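Local coordinates for protein PfkB (Polaromonas sp. JS666, PDB 4DU5) that probably phosphorylates a sugar or related small substrate with ATP, as other pfkB-family carbohydrate kinases do, at residues A[35-40]-A[87-92]; A[112-117]-A[129-134]; A[140-145]-A[170-175]; A[185-190]-A[213-218]; A[207-212]-A[239-244]. One frame throughout, in Å; residues are numbered along the deposited sequence.

In the fold
In chain order, the contacts run from the small four-stranded sheet and its helix to the large nine-stranded sheet and the helices beside it. Interactions 1 and 2 come first, their centres about 10 Å apart; they share the small sheet, where strands 36-41 and 114-117 are neighbours, and both touch the second subunit, consistent with the lid that often forms the dimer interface in ribokinase-like pfkB enzymes. Interaction 3 packs a loop on helix 169-182, which leads into strand 186-190 of interaction 4. Interactions 4 and 5, also about 10 Å apart between centres, interleave along the chain: helix 201-212 of interaction 5 connects the two strands of interaction 4. Centres of interactions 1 and 5 lie about 33 Å apart.

Interaction 1 of 5, residues A[35-40]-A[87-92]; sequences AMMLLV and GRYLLA
Leu90 carries most of the apolar packing between strand 36-40 and helix 87-92, setting its two methyl groups against the strand's backbone. Its CD2 lies 3.6 Å from Met36 O, while CD1 comes within 3.7 Å of Met37 N and also meets the Ala35 methyl, with CB to CD1 at 4.3 Å. The second kind of contact is Met-aromatic: selenomethionine Met37 places SE 5.3 Å from the centroid of the Tyr89 ring, obliquely, 39° off the ring normal, and its CG touches Tyr89 CD2 at 4.1 Å. The two side chains cross at about a right angle. This is strand-on-helix packing, the segment axes 8.3 Å apart at 101°, and it lays the small four-stranded sheet against helix 85-95. Replacing Leu90 by alanine removes both methyls and would probably open a gap beside Met36 and Met37 and deprive the Ala35 methyl of this partner. Met37, with CG anti to the backbone N (chi1 -167°), reaches Phe116 of the second subunit, while Arg88 forms a salt bridge with Glu48 of that subunit.

Interaction 2 of 5, residues A[112-117]-A[129-134]; sequences TGFQFK and EYHRKG
The rings of Phe114 and His131 form an offset stack, centroids 4.6 Å apart and planes at 21°. His131 CB sits over one face of the phenyl ring, 3.8 Å from its centroid and displaced toward the rim, a CH-pi contact; farther along, CD2 of His131 faces Phe114 CE2. Phe116 meets the same imidazole differently: the two planes are perpendicular, and the rings touch rim to rim, with His131 NE2 3.8 Å from Phe116 CD2. Phe114 CG lies between the backbone N and the carbonyl carbon (chi1 72°), which turns the ring toward His131. These three rings cluster on one face of an antiparallel beta hairpin, while Gln115 and Tyr130 occupy the other, where OE1 of Gln115 lies 3.5 Å from Tyr130 CE1. The pairs Phe114-His131 and Phe116-Glu129 are hydrogen-bonded, the latter with both N...O distances, Phe116 N to Glu129 O and Glu129 N to Phe116 O, at 2.8 Å. In the second shell, His131 NE2 donates to Glu129 OE1 at 3.0 Å, from above the carboxylate plane, which helps to fix the imidazole's rotation. The same carboxylate oxygen is held by Ser85 of the second subunit, and Phe114 meets Phe114 of that subunit.

Interaction 3 of 5, residues A[140-145]-A[170-175]; sequences MGVADI and LPAARK
Gly141 O accepts the backbone N-H of Asp144 at 2.8 Å, closing a turn whose Gly141 end packs on Ala172 of helix 170-175. Asp144 OD1 in return receives Gly141 N at 3.0 Å, with the donor above the carboxylate plane, tightening the same turn, and the other carboxylate oxygen, OD2, makes a salt bridge with Arg80. Across the contact the packing is apolar. The methyl of Ala172 points toward the turn and meets its backbone, 3.7 Å from both Gly141 C and Val142 N; the small side chain lets the backbones approach until the CA atoms of Val142 and Ala172 are 4.5 Å apart. On one flank, CG1 of Val142 reaches Pro171 CB at 3.8 Å. Val142 CG1, anti to the carbonyl carbon (chi1 -56°), is thereby aimed at the first turn of the helix. Ile145 approaches with its terminal methyl, CD1, which touches Ala172 O at 3.9 Å and Lys175 CB at 4.1 Å. The contact lies at the surface, where the loop between strand 128-131 and helix 147-150 rests on helix 169-182; Ala173 and Arg174 of that helix pack in turn against Leu211 of helix 201-212.

Interaction 4 of 5, residues A[185-190]-A[213-218]; sequences RSVSFD and TRADWV
A beta-alpha-beta crossover brings segments 185-190 and 213-218 together: strand 186-190 passes through helix 201-212 to strand 217-218, its parallel neighbour in the large sheet. Val187 O accepts two backbone donors, Asp216 N at 2.9 Å and Trp217 N at 3.1 Å, the second nearly along the C=O axis. Phe189 N then bonds to Trp217 O at 2.7 Å. Asp216, just before strand 217-218, continues the pairing with its side chain, taking Val187 N on OD2 at 2.8 Å, on the anti side and 34° out of the carboxylate plane, while OD1 forms a salt bridge with Arg181. The unit is part of the Rossmann-like core expected of a ribokinase-type fold, and its two faces differ. On one, Ser186 OG lies over the Trp217 ring toward its rim, and its hydrogen bond goes to His155, whose ring stacks on that indole. On the other, the methyl of Ala215 meets Phe189 CB at 3.4 Å and Val187 CG1 at 4.0 Å. With CG anti to the backbone N (chi1 -175°), the Phe189 ring is carried to Ile208 and Leu211 of the connecting helix.

Interaction 5 of 5, residues A[207-212]-A[239-244]; sequences AINDLA and RFYRQL
Helix-to-helix packing with one side-chain hydrogen bond joins segments 207-212 and 239-244, on helices 201-212 and 234-243 beside the large sheet. The segment axes are 10.6 Å apart and inclined at 58°, a separation bridged by Asn209 from one side and Tyr241, Phe240 and Leu244 from the other. Tyr241 OH donates to Asn209 OD1 at 2.9 Å, the donor tilted 18° from the carbonyl plane, and the two side chains cross at about a right angle. The other end of the amide, ND2, bonds to Leu228 O, so both polar atoms of Asn209 are engaged and the orientation of the amide is fixed. Phe240 also crosses the amide at about a right angle, its CZ 3.9 Å from Asn209 ND2. Nearly one turn further along helix 201-212, the Ala212 methyl meets the edge of the tyrosine ring, 3.6 Å from Tyr241 CD1, while Leu244 CD1 reaches Asn209 O at 3.4 Å and Ala212 CB at 4.2 Å. Tyr241 CG, anti to the carbonyl carbon (chi1 -65°), swings the ring along Ala212 to the amide. A leucine in place of Asn209 would probably leave Tyr241 OH and Leu228 O without their partner here. Around the contact, helix 222-229 touches Tyr241 and Phe240 through Thr229, strand 248-252 meets Tyr241 through Val249, and Leu211 turns to helix 169-182.

Interaction 1 of 5, residues A[35-40]-A[87-92]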
# COMPACT_ATOMS: atom_id res chain seq x y z
N ALA A 35 10.35 -9.95 2.40
CA ALA A 35 9.61 -10.09 1.16
C ALA A 35 8.59 -8.98 1.09
O ALA A 35 8.15 -8.48 2.10
CB ALA A 35 8.94 -11.44 1.08
N MSE A 36 8.23 -8.60 -0.12
CA MSE A 36 7.13 -7.68 -0.37
C MSE A 36 6.27 -8.25 -1.47
O MSE A 36 6.72 -9.11 -2.22
CB MSE A 36 7.66 -6.33 -0.82
CG MSE A 36 8.59 -5.66 0.15
SE MSE A 36 9.87 -4.57 -0.83
CE MSE A 36 11.20 -5.98 -1.31
N MSE A 37 5.04 -7.77 -1.55
CA MSE A 37 4.14 -8.10 -2.64
C MSE A 37 4.47 -7.19 -3.82
O MSE A 37 4.67 -5.98 -3.68
CB MSE A 37 2.67 -7.97 -2.22
CG MSE A 37 1.69 -8.58 -3.21
SE MSE A 37 -0.26 -8.30 -2.83
CE MSE A 37 -0.35 -6.34 -3.06
N LEU A 38 4.55 -7.82 -4.99
CA LEU A 38 4.87 -7.15 -6.23
C LEU A 38 3.65 -7.02 -7.13
O LEU A 38 3.13 -8.00 -7.63
CB LEU A 38 6.00 -7.91 -6.92
CG LEU A 38 6.50 -7.43 -8.27
CD1 LEU A 38 6.41 -5.94 -8.42
CD2 LEU A 38 7.92 -7.86 -8.37
N LEU A 39 3.21 -5.79 -7.33
CA LEU A 39 2.12 -5.50 -8.26
C LEU A 39 2.65 -5.05 -9.64
O LEU A 39 3.36 -4.04 -9.75
CB LEU A 39 1.15 -4.49 -7.66
CG LEU A 39 0.23 -4.99 -6.55
CD1 LEU A 39 -0.60 -3.85 -6.04
CD2 LEU A 39 -0.68 -6.12 -7.04
N VAL A 40 2.33 -5.83 -10.66
CA VAL A 40 2.90 -5.61 -11.98
C VAL A 40 1.85 -5.04 -12.92
O VAL A 40 0.78 -5.63 -13.07
CB VAL A 40 3.47 -6.93 -12.55
CG1 VAL A 40 3.93 -6.77 -14.01
CG2 VAL A 40 4.61 -7.43 -11.68
N GLY A 87 0.27 -9.89 3.46
CA GLY A 87 1.08 -10.69 4.35
C GLY A 87 0.71 -12.15 4.22
O GLY A 87 1.57 -13.01 4.16
N ARG A 88 -0.58 -12.44 4.18
CA ARG A 88 -1.03 -13.83 4.13
C ARG A 88 -0.69 -14.44 2.78
O ARG A 88 -0.40 -15.63 2.69
CB ARG A 88 -2.52 -13.98 4.47
CG ARG A 88 -2.86 -13.77 5.96
CD ARG A 88 -4.34 -14.05 6.23
NE ARG A 88 -5.15 -12.85 6.48
CZ ARG A 88 -6.00 -12.28 5.61
NH1 ARG A 88 -6.15 -12.76 4.38
NH2 ARG A 88 -6.69 -11.20 5.96
N TYR A 89 -0.73 -13.62 1.73
CA TYR A 89 -0.28 -14.07 0.42
C TYR A 89 1.22 -14.45 0.46
O TYR A 89 1.62 -15.53 -0.01
CB TYR A 89 -0.59 -13.01 -0.64
CG TYR A 89 0.16 -13.26 -1.92
CD1 TYR A 89 -0.28 -14.22 -2.84
CD2 TYR A 89 1.34 -12.58 -2.19
CE1 TYR A 89 0.45 -14.48 -4.02
CE2 TYR A 89 2.05 -12.83 -3.34
CZ TYR A 89 1.60 -13.78 -4.25
OH TYR A 89 2.33 -13.98 -5.37
N LEU A 90 2.05 -13.60 1.05
CA LEU A 90 3.48 -13.82 1.07
C LEU A 90 3.87 -15.07 1.86
O LEU A 90 4.76 -15.82 1.45
CB LEU A 90 4.20 -12.59 1.61
CG LEU A 90 4.11 -11.38 0.68
CD1 LEU A 90 4.80 -10.19 1.29
CD2 LEU A 90 4.67 -11.69 -0.70
N LEU A 91 3.19 -15.29 2.97
CA LEU A 91 3.43 -16.45 3.78
C LEU A 91 3.07 -17.71 2.99
O LEU A 91 3.83 -18.67 2.97
CB LEU A 91 2.64 -16.36 5.08
CG LEU A 91 2.92 -17.53 6.04
CD1 LEU A 91 4.24 -17.28 6.80
CD2 LEU A 91 1.76 -17.78 6.99
N ALA A 92 1.92 -17.70 2.35
CA ALA A 92 1.44 -18.86 1.59
C ALA A 92 2.21 -19.13 0.30
O ALA A 92 2.34 -20.30 -0.10
CB ALA A 92 -0.05 -18.73 1.30

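Interaction 2 of 5, residues A[112-117]-A[129-134]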
# COMPACT_ATOMS: atom_id res chain seq x y z
N THR A 112 2.57 -4.98 5.96
CA THR A 112 3.32 -5.71 4.92
C THR A 112 3.76 -4.77 3.81
O THR A 112 2.96 -3.97 3.32
CB THR A 112 2.48 -6.80 4.22
OG1 THR A 112 2.04 -7.77 5.17
CG2 THR A 112 3.30 -7.50 3.17
N GLY A 113 5.02 -4.88 3.39
CA GLY A 113 5.54 -4.11 2.28
C GLY A 113 5.00 -4.53 0.93
O GLY A 113 4.50 -5.63 0.77
N PHE A 114 5.08 -3.63 -0.04
CA PHE A 114 4.64 -3.96 -1.39
C PHE A 114 5.32 -3.09 -2.42
O PHE A 114 5.90 -2.09 -2.08
CB PHE A 114 3.11 -3.93 -1.52
CG PHE A 114 2.51 -2.58 -1.49
CD1 PHE A 114 2.33 -1.90 -0.27
CD2 PHE A 114 2.06 -1.98 -2.66
CE1 PHE A 114 1.74 -0.61 -0.22
CE2 PHE A 114 1.48 -0.71 -2.64
CZ PHE A 114 1.32 -0.02 -1.42
N GLN A 115 5.28 -3.50 -3.68
CA GLN A 115 5.84 -2.66 -4.73
C GLN A 115 5.02 -2.69 -6.02
O GLN A 115 4.18 -3.57 -6.22
CB GLN A 115 7.33 -3.00 -4.96
CG GLN A 115 7.50 -4.32 -5.58
CD GLN A 115 8.91 -4.83 -5.56
OE1 GLN A 115 9.56 -4.85 -4.52
NE2 GLN A 115 9.36 -5.33 -6.71
N PHE A 116 5.26 -1.71 -6.88
CA PHE A 116 4.69 -1.65 -8.22
C PHE A 116 5.83 -1.70 -9.25
O PHE A 116 6.85 -0.98 -9.12
CB PHE A 116 3.91 -0.33 -8.42
CG PHE A 116 2.61 -0.25 -7.68
CD1 PHE A 116 1.49 -0.96 -8.12
CD2 PHE A 116 2.49 0.56 -6.54
CE1 PHE A 116 0.26 -0.90 -7.42
CE2 PHE A 116 1.29 0.66 -5.85
CZ PHE A 116 0.17 -0.09 -6.28
N LYS A 117 5.66 -2.53 -10.28
CA LYS A 117 6.53 -2.48 -11.47
C LYS A 117 5.64 -2.17 -12.65
O LYS A 117 4.49 -2.60 -12.67
CB LYS A 117 7.30 -3.80 -11.71
N GLU A 129 8.42 1.00 -8.00
CA GLU A 129 8.04 1.95 -6.98
C GLU A 129 7.84 1.10 -5.74
O GLU A 129 7.01 0.19 -5.73
CB GLU A 129 6.75 2.68 -7.34
CG GLU A 129 6.33 3.75 -6.34
CD GLU A 129 5.02 4.42 -6.74
OE1 GLU A 129 3.95 3.80 -6.55
OE2 GLU A 129 5.05 5.59 -7.22
N TYR A 130 8.64 1.40 -4.72
CA TYR A 130 8.68 0.61 -3.51
C TYR A 130 7.84 1.26 -2.42
O TYR A 130 7.91 2.47 -2.22
CB TYR A 130 10.11 0.54 -2.99
CG TYR A 130 11.10 -0.27 -3.80
CD1 TYR A 130 11.16 -1.66 -3.68
CD2 TYR A 130 12.01 0.37 -4.63
CE1 TYR A 130 12.09 -2.40 -4.38
CE2 TYR A 130 12.95 -0.35 -5.34
CZ TYR A 130 12.99 -1.75 -5.23
OH TYR A 130 13.92 -2.49 -5.96
N HIS A 131 7.08 0.46 -1.69
CA HIS A 131 6.35 0.95 -0.51
C HIS A 131 6.70 0.10 0.68
O HIS A 131 5.95 -0.79 1.07
CB HIS A 131 4.86 0.91 -0.75
CG HIS A 131 4.40 1.82 -1.85
ND1 HIS A 131 4.30 3.18 -1.69
CD2 HIS A 131 4.01 1.55 -3.12
CE1 HIS A 131 3.86 3.71 -2.82
NE2 HIS A 131 3.68 2.75 -3.70
N ARG A 132 7.84 0.37 1.27
CA ARG A 132 8.31 -0.54 2.28
C ARG A 132 8.74 0.14 3.56
O ARG A 132 9.23 -0.52 4.45
CB ARG A 132 9.47 -1.38 1.74
CG ARG A 132 10.73 -0.58 1.46
CD ARG A 132 11.94 -1.42 1.69
NE ARG A 132 12.46 -1.89 0.42
CZ ARG A 132 13.02 -3.09 0.21
NH1 ARG A 132 13.12 -4.00 1.18
NH2 ARG A 132 13.46 -3.36 -1.02
N LYS A 133 8.59 1.45 3.65
CA LYS A 133 9.00 2.15 4.86
C LYS A 133 8.13 1.69 6.00
O LYS A 133 6.92 1.47 5.85
CB LYS A 133 8.88 3.67 4.70
CG LYS A 133 10.11 4.36 4.16
CD LYS A 133 9.73 5.65 3.34
CE LYS A 133 10.16 7.01 3.99
NZ LYS A 133 9.15 7.70 4.90
N GLY A 134 8.77 1.51 7.15
CA GLY A 134 8.09 1.24 8.40
C GLY A 134 7.31 -0.06 8.43
O GLY A 134 6.41 -0.19 9.27

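Interaction 3 of 5, residues A[140-145]-A[170-175]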
# COMPACT_ATOMS: atom_id res chain seq x y z
N MSE A 140 12.64 -5.78 12.46
CA MSE A 140 13.47 -6.87 13.00
C MSE A 140 14.78 -6.36 13.60
O MSE A 140 15.33 -5.36 13.15
CB MSE A 140 13.78 -7.91 11.94
CG MSE A 140 12.57 -8.42 11.24
SE MSE A 140 12.97 -9.47 9.63
CE MSE A 140 13.60 -11.13 10.50
N GLY A 141 15.26 -7.06 14.63
CA GLY A 141 16.51 -6.72 15.28
C GLY A 141 17.08 -7.97 15.92
O GLY A 141 16.51 -9.04 15.78
N VAL A 142 18.18 -7.85 16.64
CA VAL A 142 18.81 -9.02 17.28
C VAL A 142 17.85 -9.90 18.11
O VAL A 142 18.01 -11.13 18.19
CB VAL A 142 20.03 -8.60 18.13
CG1 VAL A 142 21.05 -7.83 17.25
CG2 VAL A 142 19.60 -7.75 19.33
N ALA A 143 16.83 -9.26 18.71
CA ALA A 143 15.84 -9.95 19.54
C ALA A 143 15.04 -10.98 18.73
O ALA A 143 14.45 -11.91 19.31
CB ALA A 143 14.90 -8.91 20.21
N ASP A 144 15.04 -10.81 17.41
CA ASP A 144 14.27 -11.65 16.49
C ASP A 144 14.95 -12.99 16.19
O ASP A 144 14.28 -13.98 15.95
CB ASP A 144 13.98 -10.90 15.18
CG ASP A 144 12.80 -9.93 15.32
OD1 ASP A 144 13.01 -8.75 15.71
OD2 ASP A 144 11.67 -10.35 15.02
N ILE A 145 16.28 -12.99 16.22
CA ILE A 145 17.10 -14.16 15.94
C ILE A 145 16.86 -15.29 16.96
O ILE A 145 17.02 -15.08 18.16
CB ILE A 145 18.61 -13.76 15.99
CG1 ILE A 145 18.87 -12.49 15.20
CG2 ILE A 145 19.51 -14.89 15.49
CD1 ILE A 145 20.16 -11.82 15.60
N LEU A 170 20.68 -3.98 10.62
CA LEU A 170 22.15 -4.07 10.60
C LEU A 170 22.74 -4.84 11.78
O LEU A 170 23.42 -5.84 11.57
CB LEU A 170 22.77 -2.69 10.47
CG LEU A 170 24.28 -2.60 10.18
CD1 LEU A 170 24.75 -3.58 9.09
CD2 LEU A 170 24.67 -1.15 9.84
N PRO A 171 22.46 -4.40 13.02
CA PRO A 171 22.84 -5.21 14.18
C PRO A 171 22.57 -6.72 13.98
O PRO A 171 23.44 -7.55 14.29
CB PRO A 171 21.95 -4.66 15.31
CG PRO A 171 21.08 -3.59 14.67
CD PRO A 171 21.82 -3.15 13.45
N ALA A 172 21.37 -7.06 13.48
CA ALA A 172 20.92 -8.44 13.35
C ALA A 172 21.62 -9.20 12.22
O ALA A 172 21.80 -10.41 12.30
CB ALA A 172 19.42 -8.49 13.16
N ALA A 173 22.01 -8.49 11.17
CA ALA A 173 22.77 -9.09 10.08
C ALA A 173 24.13 -9.45 10.64
O ALA A 173 24.47 -10.63 10.74
CB ALA A 173 22.87 -8.14 8.88
N ARG A 174 24.89 -8.43 11.05
CA ARG A 174 26.13 -8.59 11.80
C ARG A 174 26.11 -9.75 12.79
O ARG A 174 27.00 -10.60 12.73
CB ARG A 174 26.49 -7.30 12.54
CG ARG A 174 26.64 -6.13 11.62
CD ARG A 174 27.93 -5.39 11.88
NE ARG A 174 27.80 -4.38 12.93
CZ ARG A 174 27.46 -3.11 12.71
NH1 ARG A 174 27.22 -2.68 11.48
NH2 ARG A 174 27.36 -2.27 13.73
N LYS A 175 25.12 -9.79 13.67
CA LYS A 175 25.07 -10.83 14.70
C LYS A 175 24.74 -12.20 14.15
O LYS A 175 25.28 -13.23 14.58
CB LYS A 175 24.06 -10.46 15.80
CG LYS A 175 24.51 -10.88 17.20
CD LYS A 175 25.32 -9.74 17.90
CE LYS A 175 26.38 -10.27 18.90
NZ LYS A 175 25.92 -11.55 19.56

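Interaction 4 of 5, residues A[185-190]-A[213-218]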
# COMPACT_ATOMS: atom_id res chain seq x y z
N ARG A 185 29.74 -22.84 10.97
CA ARG A 185 28.88 -23.06 9.84
C ARG A 185 29.31 -22.12 8.74
O ARG A 185 30.10 -21.17 8.93
CB ARG A 185 27.41 -22.83 10.17
CG ARG A 185 26.58 -24.10 10.37
CD ARG A 185 26.61 -24.57 11.81
NE ARG A 185 25.74 -25.72 12.04
CZ ARG A 185 25.75 -26.44 13.17
NH1 ARG A 185 26.58 -26.13 14.17
NH2 ARG A 185 24.93 -27.47 13.29
N SER A 186 28.72 -22.40 7.59
CA SER A 186 29.09 -21.79 6.36
C SER A 186 28.24 -20.53 6.08
O SER A 186 27.03 -20.53 6.21
CB SER A 186 28.96 -22.88 5.30
OG SER A 186 29.10 -22.36 4.02
N VAL A 187 28.90 -19.45 5.73
CA VAL A 187 28.22 -18.20 5.47
C VAL A 187 28.55 -17.64 4.10
O VAL A 187 29.70 -17.52 3.72
CB VAL A 187 28.54 -17.14 6.54
CG1 VAL A 187 28.09 -15.75 6.10
CG2 VAL A 187 27.84 -17.51 7.83
N SER A 188 27.51 -17.25 3.39
CA SER A 188 27.57 -16.70 2.08
C SER A 188 27.20 -15.23 2.14
O SER A 188 26.22 -14.85 2.79
CB SER A 188 26.46 -17.39 1.30
OG SER A 188 26.99 -17.99 0.17
N PHE A 189 27.92 -14.39 1.42
CA PHE A 189 27.54 -13.00 1.35
C PHE A 189 27.48 -12.49 -0.06
O PHE A 189 28.41 -12.64 -0.83
CB PHE A 189 28.48 -12.14 2.18
CG PHE A 189 28.09 -10.70 2.26
CD1 PHE A 189 26.78 -10.33 2.56
CD2 PHE A 189 29.05 -9.70 2.07
CE1 PHE A 189 26.43 -8.97 2.64
CE2 PHE A 189 28.71 -8.35 2.12
CZ PHE A 189 27.41 -7.97 2.42
N ASP A 190 26.37 -11.89 -0.40
CA ASP A 190 26.19 -11.24 -1.67
C ASP A 190 26.04 -9.73 -1.44
O ASP A 190 24.99 -9.28 -1.00
CB ASP A 190 24.96 -11.80 -2.38
CG ASP A 190 24.66 -11.07 -3.68
OD1 ASP A 190 25.46 -10.17 -4.05
OD2 ASP A 190 23.64 -11.40 -4.34
N THR A 213 33.66 -8.87 6.23
CA THR A 213 34.38 -9.42 7.40
C THR A 213 33.78 -10.69 8.04
O THR A 213 34.41 -11.30 8.88
CB THR A 213 34.53 -8.27 8.47
OG1 THR A 213 35.59 -7.36 8.10
CG2 THR A 213 34.74 -8.79 9.91
N ARG A 214 32.60 -11.12 7.65
CA ARG A 214 31.93 -12.19 8.39
C ARG A 214 31.47 -13.36 7.50
O ARG A 214 30.77 -14.29 7.94
CB ARG A 214 30.74 -11.60 9.19
CG ARG A 214 31.12 -10.71 10.36
CD ARG A 214 29.96 -9.78 10.84
NE ARG A 214 30.35 -9.01 12.04
CZ ARG A 214 30.84 -7.77 12.02
NH1 ARG A 214 30.97 -7.12 10.87
NH2 ARG A 214 31.21 -7.17 13.15
N ALA A 215 31.86 -13.31 6.23
CA ALA A 215 31.46 -14.37 5.30
C ALA A 215 32.63 -15.27 4.93
O ALA A 215 33.78 -14.84 4.88
CB ALA A 215 30.87 -13.76 4.06
N ASP A 216 32.31 -16.53 4.64
CA ASP A 216 33.27 -17.44 4.00
C ASP A 216 33.31 -17.21 2.50
O ASP A 216 34.37 -17.21 1.91
CB ASP A 216 32.94 -18.91 4.31
CG ASP A 216 32.70 -19.15 5.81
OD1 ASP A 216 33.56 -18.72 6.60
OD2 ASP A 216 31.66 -19.76 6.19
N TRP A 217 32.15 -17.02 1.88
CA TRP A 217 32.05 -16.86 0.41
C TRP A 217 31.43 -15.52 0.04
O TRP A 217 30.31 -15.21 0.41
CB TRP A 217 31.23 -17.98 -0.27
CG TRP A 217 31.38 -19.35 0.32
CD1 TRP A 217 32.50 -19.88 0.87
CD2 TRP A 217 30.39 -20.38 0.35
NE1 TRP A 217 32.26 -21.17 1.29
CE2 TRP A 217 30.97 -21.50 0.98
CE3 TRP A 217 29.06 -20.46 -0.07
CZ2 TRP A 217 30.29 -22.68 1.18
CZ3 TRP A 217 28.36 -21.64 0.15
CH2 TRP A 217 28.99 -22.75 0.76
N VAL A 218 32.17 -14.72 -0.72
CA VAL A 218 31.68 -13.42 -1.12
C VAL A 218 31.36 -13.45 -2.60
O VAL A 218 32.15 -13.94 -3.39
CB VAL A 218 32.68 -12.34 -0.71
CG1 VAL A 218 32.12 -10.93 -0.95
CG2 VAL A 218 32.99 -12.50 0.78

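Interaction 5 of 5, residues A[207-212]-A[239-244]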
# COMPACT_ATOMS: atom_id res chain seq x y z
N ALA A 207 29.64 -0.23 5.59
CA ALA A 207 28.84 -1.31 6.16
C ALA A 207 28.91 -2.62 5.35
O ALA A 207 29.25 -3.68 5.89
CB ALA A 207 27.40 -0.86 6.35
N ILE A 208 28.59 -2.54 4.05
CA ILE A 208 28.66 -3.71 3.19
C ILE A 208 30.04 -4.35 3.35
O ILE A 208 30.13 -5.54 3.68
CB ILE A 208 28.34 -3.35 1.74
CG1 ILE A 208 26.83 -3.15 1.54
CG2 ILE A 208 28.87 -4.39 0.78
CD1 ILE A 208 25.97 -4.17 2.19
N ASN A 209 31.11 -3.57 3.20
CA ASN A 209 32.48 -4.09 3.44
C ASN A 209 32.80 -4.59 4.84
O ASN A 209 33.76 -5.32 5.02
CB ASN A 209 33.57 -3.10 3.03
CG ASN A 209 33.71 -2.93 1.53
OD1 ASN A 209 33.30 -3.77 0.74
ND2 ASN A 209 34.31 -1.83 1.13
N ASP A 210 32.04 -4.19 5.84
CA ASP A 210 32.31 -4.64 7.20
C ASP A 210 31.61 -5.97 7.39
O ASP A 210 32.08 -6.85 8.11
CB ASP A 210 31.89 -3.58 8.25
CG ASP A 210 31.84 -4.15 9.70
OD1 ASP A 210 32.93 -4.32 10.31
OD2 ASP A 210 30.70 -4.42 10.20
N LEU A 211 30.46 -6.09 6.75
CA LEU A 211 29.77 -7.37 6.68
C LEU A 211 30.66 -8.42 5.98
O LEU A 211 30.64 -9.61 6.32
CB LEU A 211 28.42 -7.20 5.98
CG LEU A 211 27.33 -6.45 6.73
CD1 LEU A 211 26.36 -5.74 5.78
CD2 LEU A 211 26.59 -7.37 7.66
N ALA A 212 31.45 -7.97 5.01
CA ALA A 212 32.31 -8.87 4.24
C ALA A 212 33.27 -9.57 5.17
O ALA A 212 33.64 -10.71 4.93
CB ALA A 212 33.05 -8.11 3.16
N ARG A 239 40.99 -10.20 -4.38
CA ARG A 239 41.99 -10.17 -3.29
C ARG A 239 41.64 -9.20 -2.14
O ARG A 239 42.07 -9.40 -1.00
CB ARG A 239 43.47 -10.09 -3.77
CG ARG A 239 43.77 -9.37 -5.08
CD ARG A 239 45.24 -8.96 -5.15
NE ARG A 239 45.61 -8.15 -3.98
CZ ARG A 239 45.35 -6.85 -3.79
NH1 ARG A 239 44.71 -6.12 -4.72
NH2 ARG A 239 45.73 -6.25 -2.65
N PHE A 240 40.81 -8.19 -2.44
CA PHE A 240 40.27 -7.30 -1.43
C PHE A 240 39.44 -8.06 -0.38
O PHE A 240 39.53 -7.77 0.82
CB PHE A 240 39.40 -6.23 -2.10
CG PHE A 240 38.86 -5.22 -1.15
CD1 PHE A 240 37.70 -5.47 -0.41
CD2 PHE A 240 39.51 -4.00 -0.98
CE1 PHE A 240 37.20 -4.53 0.49
CE2 PHE A 240 39.03 -3.05 -0.10
CZ PHE A 240 37.87 -3.31 0.65
N TYR A 241 38.63 -9.01 -0.83
CA TYR A 241 37.79 -9.76 0.10
C TYR A 241 38.47 -10.99 0.65
O TYR A 241 38.04 -11.53 1.67
CB TYR A 241 36.45 -10.12 -0.53
CG TYR A 241 35.65 -8.90 -0.82
CD1 TYR A 241 35.02 -8.20 0.20
CD2 TYR A 241 35.56 -8.41 -2.11
CE1 TYR A 241 34.31 -7.05 -0.06
CE2 TYR A 241 34.82 -7.27 -2.39
CZ TYR A 241 34.21 -6.60 -1.35
OH TYR A 241 33.49 -5.47 -1.62
N ARG A 242 39.52 -11.44 -0.02
CA ARG A 242 40.36 -12.51 0.54
C ARG A 242 41.08 -11.92 1.72
O ARG A 242 41.22 -12.57 2.76
CB ARG A 242 41.39 -13.03 -0.46
CG ARG A 242 40.82 -13.69 -1.71
CD ARG A 242 39.98 -14.95 -1.41
NE ARG A 242 40.57 -15.87 -0.44
CZ ARG A 242 41.54 -16.74 -0.71
NH1 ARG A 242 42.05 -16.80 -1.93
NH2 ARG A 242 41.99 -17.53 0.24
N GLN A 243 41.55 -10.69 1.57
CA GLN A 243 42.34 -10.08 2.64
C GLN A 243 41.50 -9.78 3.87
O GLN A 243 42.00 -9.93 4.98
CB GLN A 243 43.12 -8.85 2.15
CG GLN A 243 44.55 -9.21 1.79
CD GLN A 243 44.97 -8.67 0.42
OE1 GLN A 243 44.80 -7.48 0.12
NE2 GLN A 243 45.52 -9.56 -0.42
N LEU A 244 40.25 -9.37 3.66
CA LEU A 244 39.28 -9.22 4.75
C LEU A 244 38.83 -10.55 5.34
O LEU A 244 38.00 -10.57 6.26
CB LEU A 244 38.06 -8.44 4.30
CG LEU A 244 38.17 -6.92 4.21
CD1 LEU A 244 36.78 -6.37 3.84
CD2 LEU A 244 38.70 -6.26 5.49